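Probable disease resistance protein At5g66900 (Arabidopsis thaliana, PDB 7L7W) is a helper immune receptor of the NB-LRR family, represented here by its N-terminal RPW8-like domain, that forms calcium-permeable nonselective cation channels in plant defence. Local coordinates at residues A[84-88]-A[100-104]. The protein carries 2 engineered substitutions. Residues are numbered along the deposited sequence; the frame is centred on the assembly and turned at random.
Sequences VAVRK and YTRKI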
loop_
_atom_site.group_PDB
_atom_site.type_symbol
_atom_site.label_atom_id
_atom_site.label_comp_id
_atom_site.label_asym_id
_atom_site.label_seq_id
_atom_site.Cartn_x
_atom_site.Cartn_y
_atom_site.Cartn_z
ATOM N N VAL A 84 21.089 3.445 5.614
ATOM C CA VAL A 84 20.474 4.229 4.549
ATOM C C VAL A 84 19.042 3.772 4.297
ATOM O O VAL A 84 18.123 4.599 4.143
ATOM C CB VAL A 84 21.332 4.131 3.278
ATOM C CG1 VAL A 84 20.541 4.547 2.067
ATOM C CG2 VAL A 84 22.582 4.986 3.432
ATOM N N ALA A 85 18.826 2.450 4.250
ATOM C CA ALA A 85 17.493 1.923 3.989
ATOM C C ALA A 85 16.519 2.329 5.089
ATOM O O ALA A 85 15.384 2.755 4.810
ATOM C CB ALA A 85 17.558 0.401 3.848
ATOM N N VAL A 86 16.954 2.231 6.345
ATOM C CA VAL A 86 16.086 2.599 7.456
ATOM C C VAL A 86 15.746 4.078 7.396
ATOM O O VAL A 86 14.606 4.481 7.656
ATOM C CB VAL A 86 16.749 2.225 8.792
ATOM C CG1 VAL A 86 16.198 3.078 9.912
ATOM C CG2 VAL A 86 16.529 0.756 9.090
ATOM N N ARG A 87 16.725 4.918 7.060
ATOM C CA ARG A 87 16.430 6.342 7.075
ATOM C C ARG A 87 15.541 6.746 5.914
ATOM O O ARG A 87 14.858 7.770 6.014
ATOM C CB ARG A 87 17.719 7.156 7.100
ATOM C CG ARG A 87 18.667 6.653 8.170
ATOM C CD ARG A 87 19.442 7.755 8.833
ATOM N NE ARG A 87 18.812 8.202 10.070
ATOM C CZ ARG A 87 19.350 8.061 11.278
ATOM N NH1 ARG A 87 18.710 8.503 12.352
ATOM N NH2 ARG A 87 20.530 7.483 11.413
ATOM N N LYS A 88 15.505 5.953 4.831
ATOM C CA LYS A 88 14.641 6.323 3.714
ATOM C C LYS A 88 13.249 5.692 3.817
ATOM O O LYS A 88 12.352 6.072 3.061
ATOM C CB LYS A 88 15.268 5.910 2.383
ATOM C CG LYS A 88 15.167 4.411 2.144
ATOM C CD LYS A 88 15.247 3.979 0.659
ATOM C CE LYS A 88 16.393 4.620 -0.093
ATOM N NZ LYS A 88 16.963 3.559 -0.969
ATOM N N TYR A 100 11.417 -2.552 -2.085
ATOM C CA TYR A 100 12.158 -2.241 -0.876
ATOM C C TYR A 100 12.308 -3.486 -0.029
ATOM O O TYR A 100 13.392 -3.755 0.508
ATOM C CB TYR A 100 11.444 -1.132 -0.121
ATOM C CG TYR A 100 12.049 -0.717 1.192
ATOM C CD1 TYR A 100 13.061 0.230 1.245
ATOM C CD2 TYR A 100 11.563 -1.231 2.396
ATOM C CE1 TYR A 100 13.595 0.629 2.463
ATOM C CE2 TYR A 100 12.082 -0.837 3.605
ATOM C CZ TYR A 100 13.096 0.092 3.641
ATOM O OH TYR A 100 13.619 0.483 4.862
ATOM N N THR A 101 11.270 -4.323 0.012
ATOM C CA THR A 101 11.381 -5.490 0.865
ATOM C C THR A 101 12.507 -6.392 0.383
ATOM O O THR A 101 13.334 -6.833 1.191
ATOM C CB THR A 101 10.055 -6.222 0.936
ATOM O OG1 THR A 101 9.076 -5.331 1.480
ATOM C CG2 THR A 101 10.170 -7.411 1.870
ATOM N N ARG A 102 12.621 -6.579 -0.940
ATOM C CA ARG A 102 13.707 -7.398 -1.472
ATOM C C ARG A 102 15.052 -6.840 -1.032
ATOM O O ARG A 102 15.894 -7.576 -0.499
ATOM C CB ARG A 102 13.623 -7.487 -3.004
ATOM C CG ARG A 102 12.414 -8.274 -3.542
ATOM C CD ARG A 102 11.943 -9.373 -2.565
ATOM N NE ARG A 102 10.561 -9.805 -2.809
ATOM C CZ ARG A 102 9.508 -9.388 -2.108
ATOM N NH1 ARG A 102 9.683 -8.534 -1.114
ATOM N NH2 ARG A 102 8.281 -9.823 -2.394
ATOM N N LYS A 103 15.230 -5.521 -1.162
ATOM C CA LYS A 103 16.458 -4.874 -0.706
ATOM C C LYS A 103 16.709 -5.173 0.775
ATOM O O LYS A 103 17.786 -5.651 1.154
ATOM C CB LYS A 103 16.327 -3.377 -0.980
ATOM C CG LYS A 103 17.503 -2.477 -0.722
ATOM C CD LYS A 103 17.171 -1.031 -1.184
ATOM C CE LYS A 103 16.324 -1.035 -2.484
ATOM N NZ LYS A 103 16.553 0.135 -3.406
ATOM N N ILE A 104 15.686 -4.984 1.618
ATOM C CA ILE A 104 15.852 -5.238 3.048
ATOM C C ILE A 104 16.243 -6.687 3.280
ATOM O O ILE A 104 17.158 -6.983 4.065
ATOM C CB ILE A 104 14.572 -4.871 3.819
ATOM C CG1 ILE A 104 14.373 -3.370 3.777
ATOM C CG2 ILE A 104 14.693 -5.277 5.256
ATOM C CD1 ILE A 104 15.638 -2.619 4.079
#
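The carbonyl oxygen of Ala85 accepts a hydrogen bond from the phenol of Tyr100, with 2.9 Å between Tyr100 OH and Ala85 O. The hydroxyl comes to this oxygen from above the carbonyl plane, 73° out of it, and not along a lone pair. The acceptor lies in the last turn of helix 70-88, and the phenol adds a bond from outside the helix to an oxygen that also receives a weak one from Lys88 N. With its CG anti to the backbone N (chi1 178°), Tyr100 extends toward helix 70-88, and Ala85 O lies at the edge of the Tyr100 ring, near the ring plane. One ring face is covered within its own helix by Ile104 CG1, offset from the ring centre. The same isoleucine sends CD1 to Ala85 CB, 3.6 Å away; Ala85 and Ile104 are also the pair whose CA atoms are nearest across the segments. The contact joins two successive helices, 70-88 and 97-114, of the four-helix bundle of the RPW8-like domain, which run roughly antiparallel here, at 149°, with the segment axes 11.3 Å apart. Phe37, Leu40, Phe89 and Val92 also pack on Tyr100, placing the phenol in a largely apolar setting. On the more exposed side, Lys88 and Tyr100 run past each other in opposite directions, Lys88 CG 4.1 Å from Tyr100 CE1. The bent lysine chain brings Lys88 NZ to 4.2 Å from Lys103 NZ, a pairing of like charges that is probably unfavourable.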